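PDB 4IIW: Lmo1499 protein from Listeria monocytogenes, which probably acts as a membrane-bound lytic transglycosylase that cuts nascent peptidoglycan strands endolytically and so ends their elongation. Local coordinates for residues B[35-40]-B[87-92]; B[41-46]-B[83-88]; B[47-52]-B[67-72]; B[75-80]-B[95-100]. One frame throughout, in Å; residues are numbered along the deposited sequence.

Contact 1 of 4, residues B[35-40]-B[87-92]; sequences SKEKIT and LSPAMN
S88 holds its hydroxyl anti to its own backbone nitrogen (chi1 -180°), which turns OG to the carbonyl of E37, while E37 sets its CG between backbone nitrogen and carbonyl carbon (chi1 67°) and extends from there across the ring of P89. The S88 hydroxyl donates to that carbonyl, OG to O 3.1 Å, arriving somewhat tilted out of the carbonyl plane. The same oxygen of E37 lies 3.3 Å from CD of P89. The E37 side chain crosses the proline at about a right angle: its CG is 3.8 Å from P89 CG, and further along OE1 comes within 3.5 Å of that ring carbon, a packing contact made by the carboxylate end of an exposed residue.

Next along the strands, I39 and L87 form an antiparallel hydrogen-bonded pair. The amide of I39 donates to the L87 carbonyl (N to O 2.7 Å), and L87 N returns a bond to I39 O at 3.0 Å. I39 also sends CD1 to P89 CG, 3.9 Å away. After L87 the chain leaves the strand through a type II turn from S88 to M91.

The contact thus closes the end of the two-stranded antiparallel sheet 39-43/83-87 where the first strand begins and the second ends. I39 and L87 share one face, where V61 touches both, and L87 packs further on K99 and M100 of helix 93-102. N92, the N-cap, leads into that helix.

Contact 2 of 4, residues B[41-46]-B[83-88]; sequences VEIPAG and GNYELS
V41 and L87 make the apolar centre, their side chains crossing at about a right angle, with CG2 of the valine 3.7 Å from CD1 of the leucine. That methyl stands between the backbone nitrogen and the carbonyl carbon of V41 (chi1 -41°), and CG1, the other branch, also lies close to the leucine. On the same face I43 brings CG1 to 4.2 Å from CE2 of Y85, meeting the ring obliquely; the tyrosine hydroxyl itself bonds to the K81 carbonyl.

The backbones that carry these side chains are joined by an antiparallel ladder. V41 and Y85 are a hydrogen-bonded pair, with V41 N to Y85 O 3.0 Å and Y85 N to V41 O 3.1 Å. I43 and G83 are the next such pair, bonded both ways, I43 N to G83 O being 2.9 Å.

The opposite face is polar and exposed. There E42 and N84, a non-hydrogen-bonded pair, lie side by side, carboxylate and amide planes only 14° apart. N84 OD1 rests 3.2 Å from CG of E42.

Helices 49-58 and 93-102 pack on the apolar face, through I52, I55 and L56 and through K99 and M100. Strand 39-43, helices 49-58 and 65-75, then strand 83-87 give a beta-alpha-alpha-beta order, consistent with the LysM-like domain of MltG proteins.

Contact 3 of 4, residues B[47-52]-B[67-72]; sequences SSISDI and IFSFYV. With SO4 (sulfate ion), chain N.
I49 supplies most of the apolar contact between the two helices. Its side chain and that of V72 slide past each other in opposite directions, CD1 lying 3.9 Å from CG1 of the valine. The CG2 branch, anti to the backbone nitrogen, reaches the S69 side chain instead, 3.9 Å from its OG. One turn on, I52 CG2 meets the F68 ring obliquely at CE1, 4.3 Å away.

No direct hydrogen bond joins the segments, but a water does. It donates to S50 OG at 2.9 Å and sits the same distance from S69 OG. Both hydroxyls have further partners: S69 bonds to S53, and S50 to E57 of the third subunit, so this polar side of the contact faces a neighbouring subunit.

Within 47-52, S48 and D51 bond reciprocally. The S48 amide meets OD2 of D51 at 2.9 Å, and D51 N returns to S48 OG at 3.0 Å. A sulfate, probably from the crystallisation liquor, lies at the same helix end, accepting from I49 N; the modelled bond is very short and its length doubtful.

S48 and D51 therefore make a capping box at the start of helix 49-58, and the contact beside it packs the two helices that link the strands of a probable LysM-like beta-alpha-alpha-beta unit.

Contact 4 of 4, residues B[75-80]-B[95-100]; sequences NNDTNL and QIVKKM
A Schellman motif ends helix 65-75, and the residue just beyond it, D77, lies against V97 of helix 93-102. N76, with positive phi, is the C-prime residue; the turn brings D77 N back to the carbonyl of V72. D77 crosses V97 at about a right angle, offering its CB to the valine methyl CG1 at 3.5 Å. That methyl is held anti to the backbone nitrogen of V97 (chi1 172°) and also meets the carboxylate, 3.6 Å from OD2 of D77. OD1 has a weak hydrogen bond to Q101, which also bonds more firmly to OD1 of N79.

The chain then runs through two inverse gamma turns, centred on D77 and N79, before it enters strand 83-87, so this irregular link between helix and strand lies along one side of helix 93-102. At its end L80 crosses both V97 and the selenomethionine M100 obliquely. One branch serves both: L80 CD2 is 4.1 Å from V97 CG1 and 4.0 Å from M100 CB. The rest of the M100 chain extends beyond CG to I52 and L56 of helix 49-58, and V97 packs also on F68 of helix 65-75. At the start of the link, N76 bonds through ND2 to the M91 and V61 carbonyls of the fourth subunit.

Overall arrangement
All four contacts belong to the same small N-terminal unit, away from the site predicted to matter for catalysis. Contacts 1 and 2 share strands 39-43 and 83-87 and are only partly buried: contact 2 is held by a backbone ladder, contact 1 by the last pair of that ladder and a serine hydroxyl bond. Contacts 3 and 4 are buried and lack direct hydrogen bonds between their segments; contact 3 relies on aliphatic and aromatic packing with one bridging water, contact 4 on aliphatic packing plus the D77 side chain against V97. They touch where F68 CZ meets V97 CG2 at 3.7 Å. I43 on I52 ties contact 2 to contact 3. Other subunits reach contacts 1, 3 and 4 but not contact 2.

Contact 1 of 4, residues B[35-40]-B[87-92]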
loop_
_atom_site.group_PDB
_atom_site.type_symbol
_atom_site.label_atom_id
_atom_site.label_comp_id
_atom_site.label_asym_id
_atom_site.label_seq_id
_atom_site.Cartn_x
_atom_site.Cartn_y
_atom_site.Cartn_z
ATOM N N SER B 35 -20.636 6.802 -24.756
ATOM C CA SER B 35 -19.359 6.068 -24.505
ATOM C C SER B 35 -19.064 5.915 -22.986
ATOM O O SER B 35 -18.644 4.841 -22.542
ATOM C CB SER B 35 -18.205 6.769 -25.237
ATOM O OG SER B 35 -17.019 5.992 -25.212
ATOM N N LYS B 36 -19.291 6.986 -22.214
ATOM C CA LYS B 36 -19.094 6.999 -20.736
ATOM C C LYS B 36 -20.246 7.736 -20.036
ATOM O O LYS B 36 -20.850 8.643 -20.614
ATOM C CB LYS B 36 -17.758 7.669 -20.360
ATOM C CG LYS B 36 -16.523 6.778 -20.513
ATOM C CD LYS B 36 -15.300 7.567 -20.982
ATOM C CE LYS B 36 -15.484 7.995 -22.461
ATOM N NZ LYS B 36 -14.309 8.679 -23.060
ATOM N N GLU B 37 -20.538 7.345 -18.793
ATOM C CA GLU B 37 -21.600 7.991 -18.004
ATOM C C GLU B 37 -20.950 9.012 -17.064
ATOM O O GLU B 37 -19.896 8.751 -16.482
ATOM C CB GLU B 37 -22.447 6.951 -17.251
ATOM C CG GLU B 37 -21.716 6.183 -16.146
ATOM C CD GLU B 37 -22.441 4.909 -15.714
ATOM O OE1 GLU B 37 -22.312 4.526 -14.532
ATOM O OE2 GLU B 37 -23.132 4.289 -16.558
ATOM N N LYS B 38 -21.581 10.174 -16.926
ATOM C CA LYS B 38 -21.024 11.275 -16.137
ATOM C C LYS B 38 -21.805 11.557 -14.850
ATOM O O LYS B 38 -23.013 11.758 -14.872
ATOM C CB LYS B 38 -20.937 12.520 -17.032
ATOM C CG LYS B 38 -19.857 12.385 -18.136
ATOM C CD LYS B 38 -20.203 13.141 -19.429
ATOM C CE LYS B 38 -21.360 12.452 -20.186
ATOM N NZ LYS B 38 -21.636 13.028 -21.532
ATOM N N ILE B 39 -21.089 11.553 -13.732
ATOM C CA ILE B 39 -21.671 11.797 -12.420
ATOM C C ILE B 39 -21.144 13.127 -11.904
ATOM O O ILE B 39 -19.932 13.347 -11.840
ATOM C CB ILE B 39 -21.269 10.691 -11.388
ATOM C CG1 ILE B 39 -21.561 9.283 -11.947
ATOM C CG2 ILE B 39 -21.991 10.924 -10.080
ATOM C CD1 ILE B 39 -21.051 8.133 -11.097
ATOM N N THR B 40 -22.042 14.021 -11.535
ATOM C CA THR B 40 -21.605 15.293 -11.014
ATOM C C THR B 40 -21.497 15.170 -9.503
ATOM O O THR B 40 -22.448 14.755 -8.850
ATOM C CB THR B 40 -22.581 16.433 -11.389
ATOM O OG1 THR B 40 -23.822 16.240 -10.700
ATOM C CG2 THR B 40 -22.825 16.482 -12.916
ATOM N N LEU B 87 -17.276 13.782 -13.118
ATOM C CA LEU B 87 -16.409 12.631 -13.059
ATOM C C LEU B 87 -17.155 11.434 -13.613
ATOM O O LEU B 87 -18.379 11.428 -13.700
ATOM C CB LEU B 87 -16.012 12.359 -11.600
ATOM C CG LEU B 87 -15.427 13.544 -10.822
ATOM C CD1 LEU B 87 -15.255 13.196 -9.364
ATOM C CD2 LEU B 87 -14.103 14.004 -11.431
ATOM N N SER B 88 -16.400 10.415 -13.969
ATOM C CA SER B 88 -16.948 9.200 -14.523
ATOM C C SER B 88 -16.518 8.017 -13.647
ATOM O O SER B 88 -15.450 8.058 -13.040
ATOM C CB SER B 88 -16.415 9.037 -15.944
ATOM O OG SER B 88 -16.922 7.871 -16.549
ATOM N N PRO B 89 -17.357 6.972 -13.543
ATOM C CA PRO B 89 -16.852 5.850 -12.775
ATOM C C PRO B 89 -15.742 5.166 -13.574
ATOM O O PRO B 89 -15.689 5.279 -14.797
ATOM C CB PRO B 89 -18.075 4.931 -12.603
ATOM C CG PRO B 89 -19.185 5.546 -13.402
ATOM C CD PRO B 89 -18.611 6.644 -14.232
ATOM N N ALA B 90 -14.844 4.495 -12.873
ATOM C CA ALA B 90 -13.712 3.817 -13.503
ATOM C C ALA B 90 -12.684 4.812 -14.046
ATOM O O ALA B 90 -11.673 4.395 -14.620
ATOM C CB ALA B 90 -14.174 2.858 -14.597
HETATM N N MSE B 91 -12.958 6.113 -13.879
HETATM C CA MSE B 91 -12.035 7.171 -14.269
HETATM C C MSE B 91 -10.795 6.925 -13.427
HETATM O O MSE B 91 -10.874 6.776 -12.209
HETATM C CB MSE B 91 -12.645 8.562 -13.991
HETATM C CG MSE B 91 -11.710 9.775 -14.186
HETATM SE SE MSE B 91 -12.593 11.554 -14.079
HETATM C CE MSE B 91 -13.582 11.441 -15.742
ATOM N N ASN B 92 -9.663 6.814 -14.096
ATOM C CA ASN B 92 -8.402 6.570 -13.451
ATOM C C ASN B 92 -8.233 7.545 -12.288
ATOM O O ASN B 92 -8.499 8.730 -12.441
ATOM C CB ASN B 92 -7.275 6.744 -14.471
ATOM C CG ASN B 92 -5.916 6.646 -13.845
ATOM O OD1 ASN B 92 -5.211 7.655 -13.731
ATOM N ND2 ASN B 92 -5.554 5.443 -13.363
#

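Contact 2 of 4, residues B[41-46]-B[83-88]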
loop_
_atom_site.group_PDB
_atom_site.type_symbol
_atom_site.label_atom_id
_atom_site.label_comp_id
_atom_site.label_asym_id
_atom_site.label_seq_id
_atom_site.Cartn_x
_atom_site.Cartn_y
_atom_site.Cartn_z
ATOM N N VAL B 41 -20.332 15.499 -8.956
ATOM C CA VAL B 41 -20.130 15.443 -7.513
ATOM C C VAL B 41 -19.849 16.850 -7.011
ATOM O O VAL B 41 -19.308 17.672 -7.738
ATOM C CB VAL B 41 -18.954 14.478 -7.070
ATOM C CG1 VAL B 41 -18.966 13.181 -7.892
ATOM C CG2 VAL B 41 -17.603 15.145 -7.190
ATOM N N GLU B 42 -20.197 17.107 -5.752
ATOM C CA GLU B 42 -20.001 18.410 -5.145
ATOM C C GLU B 42 -19.118 18.314 -3.915
ATOM O O GLU B 42 -19.434 17.592 -2.969
ATOM C CB GLU B 42 -21.343 18.998 -4.757
ATOM C CG GLU B 42 -22.308 19.060 -5.919
ATOM C CD GLU B 42 -23.551 19.888 -5.609
ATOM O OE1 GLU B 42 -24.092 19.749 -4.485
ATOM O OE2 GLU B 42 -23.988 20.662 -6.497
ATOM N N ILE B 43 -18.009 19.047 -3.937
ATOM C CA ILE B 43 -17.081 19.069 -2.819
ATOM C C ILE B 43 -17.236 20.410 -2.117
ATOM O O ILE B 43 -16.846 21.435 -2.664
ATOM C CB ILE B 43 -15.618 18.910 -3.273
ATOM C CG1 ILE B 43 -15.456 17.670 -4.154
ATOM C CG2 ILE B 43 -14.725 18.831 -2.082
ATOM C CD1 ILE B 43 -16.032 16.421 -3.558
ATOM N N PRO B 44 -17.822 20.405 -0.911
ATOM C CA PRO B 44 -18.006 21.652 -0.204
ATOM C C PRO B 44 -16.705 22.252 0.291
ATOM O O PRO B 44 -15.756 21.541 0.536
ATOM C CB PRO B 44 -18.896 21.266 0.995
ATOM C CG PRO B 44 -19.413 19.896 0.716
ATOM C CD PRO B 44 -18.443 19.262 -0.212
ATOM N N ALA B 45 -16.682 23.568 0.440
ATOM C CA ALA B 45 -15.515 24.254 0.969
ATOM C C ALA B 45 -15.146 23.646 2.325
ATOM O O ALA B 45 -16.020 23.250 3.095
ATOM C CB ALA B 45 -15.800 25.747 1.125
ATOM N N GLY B 46 -13.848 23.582 2.604
ATOM C CA GLY B 46 -13.361 23.057 3.873
ATOM C C GLY B 46 -13.523 21.554 4.033
ATOM O O GLY B 46 -13.588 21.057 5.146
ATOM N N GLY B 83 -15.659 22.522 -5.021
ATOM C CA GLY B 83 -16.472 22.856 -6.209
ATOM C C GLY B 83 -17.229 21.694 -6.824
ATOM O O GLY B 83 -17.300 20.596 -6.256
ATOM N N ASN B 84 -17.788 21.934 -7.998
ATOM C CA ASN B 84 -18.560 20.925 -8.726
ATOM C C ASN B 84 -17.751 20.358 -9.891
ATOM O O ASN B 84 -17.241 21.110 -10.719
ATOM C CB ASN B 84 -19.870 21.534 -9.229
ATOM C CG ASN B 84 -20.721 22.102 -8.099
ATOM O OD1 ASN B 84 -20.684 21.607 -6.967
ATOM N ND2 ASN B 84 -21.483 23.146 -8.397
ATOM N N TYR B 85 -17.642 19.027 -9.937
ATOM C CA TYR B 85 -16.875 18.314 -10.957
ATOM C C TYR B 85 -17.716 17.267 -11.704
ATOM O O TYR B 85 -18.640 16.694 -11.132
ATOM C CB TYR B 85 -15.715 17.581 -10.274
ATOM C CG TYR B 85 -14.731 18.488 -9.561
ATOM C CD1 TYR B 85 -13.600 18.979 -10.225
ATOM C CD2 TYR B 85 -14.926 18.864 -8.228
ATOM C CE1 TYR B 85 -12.695 19.809 -9.584
ATOM C CE2 TYR B 85 -14.011 19.705 -7.571
ATOM C CZ TYR B 85 -12.901 20.165 -8.260
ATOM O OH TYR B 85 -12.008 21.010 -7.655
ATOM N N GLU B 86 -17.413 17.040 -12.988
ATOM C CA GLU B 86 -18.044 15.946 -13.748
ATOM C C GLU B 86 -17.023 14.841 -13.869
ATOM O O GLU B 86 -16.037 14.953 -14.597
ATOM C CB GLU B 86 -18.582 16.352 -15.122
ATOM C CG GLU B 86 -19.989 16.943 -15.050
ATOM C CD GLU B 86 -20.606 17.244 -16.414
ATOM O OE1 GLU B 86 -21.541 18.076 -16.461
ATOM O OE2 GLU B 86 -20.162 16.660 -17.433
ATOM N N LEU B 87 -17.276 13.782 -13.118
ATOM C CA LEU B 87 -16.409 12.631 -13.059
ATOM C C LEU B 87 -17.155 11.434 -13.613
ATOM O O LEU B 87 -18.379 11.428 -13.700
ATOM C CB LEU B 87 -16.012 12.359 -11.600
ATOM C CG LEU B 87 -15.427 13.544 -10.822
ATOM C CD1 LEU B 87 -15.255 13.196 -9.364
ATOM C CD2 LEU B 87 -14.103 14.004 -11.431
ATOM N N SER B 88 -16.400 10.415 -13.969
ATOM C CA SER B 88 -16.948 9.200 -14.523
ATOM C C SER B 88 -16.518 8.017 -13.647
ATOM O O SER B 88 -15.450 8.058 -13.040
ATOM C CB SER B 88 -16.415 9.037 -15.944
ATOM O OG SER B 88 -16.922 7.871 -16.549
#

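Contact 3 of 4, residues B[47-52]-B[67-72]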
loop_
_atom_site.group_PDB
_atom_site.type_symbol
_atom_site.label_atom_id
_atom_site.label_comp_id
_atom_site.label_asym_id
_atom_site.label_seq_id
_atom_site.Cartn_x
_atom_site.Cartn_y
_atom_site.Cartn_z
ATOM N N SER B 47 -13.611 20.825 2.928
ATOM C CA SER B 47 -13.750 19.391 3.006
ATOM C C SER B 47 -12.387 18.772 3.228
ATOM O O SER B 47 -11.434 19.153 2.573
ATOM C CB SER B 47 -14.372 18.847 1.729
ATOM O OG SER B 47 -15.706 19.289 1.619
ATOM N N SER B 48 -12.291 17.848 4.177
ATOM C CA SER B 48 -11.042 17.126 4.436
ATOM C C SER B 48 -10.862 16.052 3.374
ATOM O O SER B 48 -11.751 15.800 2.549
ATOM C CB SER B 48 -11.094 16.436 5.800
ATOM O OG SER B 48 -12.087 15.417 5.785
ATOM N N ILE B 49 -9.724 15.390 3.402
ATOM C CA ILE B 49 -9.472 14.316 2.452
ATOM C C ILE B 49 -10.488 13.182 2.680
ATOM O O ILE B 49 -11.045 12.632 1.741
ATOM C CB ILE B 49 -8.025 13.812 2.563
ATOM C CG1 ILE B 49 -7.065 14.956 2.221
ATOM C CG2 ILE B 49 -7.804 12.637 1.630
ATOM C CD1 ILE B 49 -5.600 14.619 2.484
ATOM N N SER B 50 -10.774 12.861 3.923
ATOM C CA SER B 50 -11.765 11.823 4.174
ATOM C C SER B 50 -13.103 12.285 3.626
ATOM O O SER B 50 -13.809 11.520 2.975
ATOM C CB SER B 50 -11.845 11.488 5.661
ATOM O OG SER B 50 -10.664 10.801 6.073
ATOM N N ASP B 51 -13.445 13.546 3.865
ATOM C CA ASP B 51 -14.684 14.072 3.331
ATOM C C ASP B 51 -14.803 13.809 1.837
ATOM O O ASP B 51 -15.810 13.276 1.389
ATOM C CB ASP B 51 -14.799 15.569 3.594
ATOM C CG ASP B 51 -15.079 15.875 5.032
ATOM O OD1 ASP B 51 -15.710 15.019 5.675
ATOM O OD2 ASP B 51 -14.690 16.968 5.511
ATOM N N ILE B 52 -13.754 14.155 1.091
ATOM C CA ILE B 52 -13.738 13.993 -0.366
ATOM C C ILE B 52 -13.834 12.542 -0.813
ATOM O O ILE B 52 -14.615 12.199 -1.710
ATOM C CB ILE B 52 -12.463 14.611 -0.965
ATOM C CG1 ILE B 52 -12.464 16.134 -0.775
ATOM C CG2 ILE B 52 -12.342 14.297 -2.446
ATOM C CD1 ILE B 52 -11.134 16.791 -1.050
ATOM N N ILE B 67 -8.895 3.635 0.301
ATOM C CA ILE B 67 -7.878 3.443 -0.704
ATOM C C ILE B 67 -7.623 4.768 -1.457
ATOM O O ILE B 67 -6.480 5.110 -1.788
ATOM C CB ILE B 67 -8.255 2.276 -1.592
ATOM C CG1 ILE B 67 -8.102 0.984 -0.766
ATOM C CG2 ILE B 67 -7.391 2.260 -2.828
ATOM C CD1 ILE B 67 -8.776 -0.292 -1.340
ATOM N N PHE B 68 -8.669 5.544 -1.667
ATOM C CA PHE B 68 -8.498 6.837 -2.296
ATOM C C PHE B 68 -7.744 7.805 -1.359
ATOM O O PHE B 68 -6.906 8.565 -1.805
ATOM C CB PHE B 68 -9.849 7.398 -2.689
ATOM C CG PHE B 68 -9.771 8.653 -3.483
ATOM C CD1 PHE B 68 -9.814 9.888 -2.860
ATOM C CD2 PHE B 68 -9.670 8.604 -4.855
ATOM C CE1 PHE B 68 -9.726 11.060 -3.594
ATOM C CE2 PHE B 68 -9.590 9.774 -5.594
ATOM C CZ PHE B 68 -9.625 11.006 -4.954
ATOM N N SER B 69 -8.055 7.793 -0.069
ATOM C CA SER B 69 -7.356 8.650 0.872
ATOM C C SER B 69 -5.879 8.310 0.890
ATOM O O SER B 69 -5.025 9.204 0.989
ATOM C CB SER B 69 -7.910 8.506 2.284
ATOM O OG SER B 69 -9.203 9.064 2.347
ATOM N N PHE B 70 -5.580 7.019 0.796
ATOM C CA PHE B 70 -4.203 6.573 0.794
ATOM C C PHE B 70 -3.495 7.075 -0.457
ATOM O O PHE B 70 -2.355 7.481 -0.398
ATOM C CB PHE B 70 -4.130 5.038 0.870
ATOM C CG PHE B 70 -2.726 4.506 0.863
ATOM C CD1 PHE B 70 -1.986 4.442 2.031
ATOM C CD2 PHE B 70 -2.139 4.078 -0.315
ATOM C CE1 PHE B 70 -0.699 3.972 2.013
ATOM C CE2 PHE B 70 -0.849 3.601 -0.329
ATOM C CZ PHE B 70 -0.133 3.548 0.828
ATOM N N TYR B 71 -4.176 7.056 -1.595
ATOM C CA TYR B 71 -3.550 7.518 -2.834
ATOM C C TYR B 71 -3.123 8.972 -2.699
ATOM O O TYR B 71 -1.976 9.354 -3.036
ATOM C CB TYR B 71 -4.513 7.372 -4.009
ATOM C CG TYR B 71 -3.927 7.813 -5.312
ATOM C CD1 TYR B 71 -3.822 9.156 -5.626
ATOM C CD2 TYR B 71 -3.498 6.886 -6.249
ATOM C CE1 TYR B 71 -3.285 9.567 -6.825
ATOM C CE2 TYR B 71 -2.960 7.281 -7.453
ATOM C CZ TYR B 71 -2.851 8.623 -7.742
ATOM O OH TYR B 71 -2.302 9.035 -8.949
ATOM N N VAL B 72 -4.065 9.773 -2.204
ATOM C CA VAL B 72 -3.867 11.222 -2.055
ATOM C C VAL B 72 -2.689 11.532 -1.142
ATOM O O VAL B 72 -1.863 12.382 -1.439
ATOM C CB VAL B 72 -5.134 11.880 -1.481
ATOM C CG1 VAL B 72 -4.890 13.324 -1.150
ATOM C CG2 VAL B 72 -6.302 11.729 -2.440
HETATM S S SO4 N . -7.260 16.708 6.077
HETATM O O1 SO4 N . -5.967 17.194 5.605
HETATM O O2 SO4 N . -7.084 15.408 6.735
HETATM O O3 SO4 N . -7.856 17.673 7.005
HETATM O O4 SO4 N . -8.108 16.536 4.906
HETATM O O HOH W 1 -10.322 8.217 4.863
#

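Contact 4 of 4, residues B[75-80]-B[95-100]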
loop_
_atom_site.group_PDB
_atom_site.type_symbol
_atom_site.label_atom_id
_atom_site.label_comp_id
_atom_site.label_asym_id
_atom_site.label_seq_id
_atom_site.Cartn_x
_atom_site.Cartn_y
_atom_site.Cartn_z
ATOM N N ASN B 75 0.928 10.157 -2.669
ATOM C CA ASN B 75 1.419 11.021 -3.730
ATOM C C ASN B 75 1.527 12.476 -3.278
ATOM O O ASN B 75 2.143 13.308 -3.968
ATOM C CB ASN B 75 0.496 10.905 -4.928
ATOM C CG ASN B 75 0.555 9.536 -5.559
ATOM O OD1 ASN B 75 1.567 9.182 -6.146
ATOM N ND2 ASN B 75 -0.532 8.756 -5.451
ATOM N N ASN B 76 0.946 12.760 -2.108
ATOM C CA ASN B 76 0.945 14.096 -1.499
ATOM C C ASN B 76 0.159 15.135 -2.294
ATOM O O ASN B 76 0.501 16.300 -2.300
ATOM C CB ASN B 76 2.359 14.609 -1.230
ATOM C CG ASN B 76 2.390 15.644 -0.117
ATOM O OD1 ASN B 76 1.611 15.549 0.834
ATOM N ND2 ASN B 76 3.314 16.612 -0.205
ATOM N N ASP B 77 -0.921 14.683 -2.912
ATOM C CA ASP B 77 -1.821 15.510 -3.715
ATOM C C ASP B 77 -2.929 16.067 -2.834
ATOM O O ASP B 77 -4.123 15.810 -3.068
ATOM C CB ASP B 77 -2.459 14.634 -4.815
ATOM C CG ASP B 77 -1.421 14.071 -5.827
ATOM O OD1 ASP B 77 -0.399 14.730 -6.089
ATOM O OD2 ASP B 77 -1.649 12.977 -6.384
ATOM N N THR B 78 -2.546 16.832 -1.818
ATOM C CA THR B 78 -3.515 17.344 -0.851
ATOM C C THR B 78 -4.184 18.679 -1.224
ATOM O O THR B 78 -5.151 19.081 -0.573
ATOM C CB THR B 78 -2.863 17.509 0.545
ATOM O OG1 THR B 78 -1.766 18.429 0.456
ATOM C CG2 THR B 78 -2.368 16.178 1.055
ATOM N N ASN B 79 -3.680 19.355 -2.247
ATOM C CA ASN B 79 -4.245 20.628 -2.692
ATOM C C ASN B 79 -5.518 20.459 -3.550
ATOM O O ASN B 79 -5.582 20.944 -4.673
ATOM C CB ASN B 79 -3.175 21.434 -3.468
ATOM C CG ASN B 79 -2.608 20.671 -4.699
ATOM O OD1 ASN B 79 -2.614 19.442 -4.753
ATOM N ND2 ASN B 79 -2.114 21.419 -5.677
ATOM N N LEU B 80 -6.543 19.808 -3.007
ATOM C CA LEU B 80 -7.774 19.549 -3.760
ATOM C C LEU B 80 -8.815 20.685 -3.596
ATOM O O LEU B 80 -9.334 20.936 -2.502
ATOM C CB LEU B 80 -8.366 18.208 -3.341
ATOM C CG LEU B 80 -7.427 16.970 -3.297
ATOM C CD1 LEU B 80 -8.164 15.745 -2.730
ATOM C CD2 LEU B 80 -6.820 16.622 -4.637
ATOM N N GLN B 95 -6.504 10.889 -12.868
ATOM C CA GLN B 95 -7.283 11.920 -13.535
ATOM C C GLN B 95 -8.204 12.597 -12.551
ATOM O O GLN B 95 -8.345 13.817 -12.586
ATOM C CB GLN B 95 -8.127 11.360 -14.668
ATOM C CG GLN B 95 -7.324 10.721 -15.778
ATOM C CD GLN B 95 -8.219 10.157 -16.861
ATOM O OE1 GLN B 95 -8.151 8.960 -17.174
ATOM N NE2 GLN B 95 -9.110 11.005 -17.409
ATOM N N ILE B 96 -8.825 11.822 -11.663
ATOM C CA ILE B 96 -9.763 12.411 -10.727
ATOM C C ILE B 96 -9.038 13.462 -9.940
ATOM O O ILE B 96 -9.401 14.633 -9.956
ATOM C CB ILE B 96 -10.369 11.399 -9.758
ATOM C CG1 ILE B 96 -11.163 10.330 -10.515
ATOM C CG2 ILE B 96 -11.288 12.109 -8.804
ATOM C CD1 ILE B 96 -11.616 9.149 -9.651
ATOM N N VAL B 97 -7.966 13.030 -9.294
ATOM C CA VAL B 97 -7.152 13.882 -8.445
ATOM C C VAL B 97 -6.604 15.080 -9.203
ATOM O O VAL B 97 -6.590 16.186 -8.696
ATOM C CB VAL B 97 -6.038 13.029 -7.820
ATOM C CG1 VAL B 97 -5.021 13.871 -7.065
ATOM C CG2 VAL B 97 -6.683 11.981 -6.919
ATOM N N LYS B 98 -6.216 14.862 -10.444
ATOM C CA LYS B 98 -5.640 15.925 -11.266
ATOM C C LYS B 98 -6.674 17.041 -11.559
ATOM O O LYS B 98 -6.326 18.214 -11.548
ATOM C CB LYS B 98 -5.055 15.315 -12.543
ATOM C CG LYS B 98 -3.615 15.768 -12.834
ATOM C CD LYS B 98 -2.846 14.695 -13.661
ATOM C CE LYS B 98 -1.318 14.889 -13.611
ATOM N NZ LYS B 98 -0.577 13.794 -14.315
ATOM N N LYS B 99 -7.932 16.671 -11.801
ATOM C CA LYS B 99 -9.012 17.655 -12.000
ATOM C C LYS B 99 -9.226 18.504 -10.748
ATOM O O LYS B 99 -9.377 19.719 -10.830
ATOM C CB LYS B 99 -10.348 16.988 -12.360
ATOM C CG LYS B 99 -10.611 16.716 -13.846
ATOM C CD LYS B 99 -11.997 16.055 -14.033
ATOM C CE LYS B 99 -12.507 16.088 -15.481
ATOM N NZ LYS B 99 -12.954 17.444 -15.906
HETATM N N MSE B 100 -9.248 17.867 -9.590
HETATM C CA MSE B 100 -9.437 18.597 -8.337
HETATM C C MSE B 100 -8.231 19.494 -7.992
HETATM O O MSE B 100 -8.407 20.592 -7.492
HETATM C CB MSE B 100 -9.763 17.631 -7.198
HETATM C CG MSE B 100 -11.080 16.893 -7.399
HETATM SE SE MSE B 100 -11.569 15.659 -5.990
HETATM C CE MSE B 100 -13.260 15.104 -6.698
#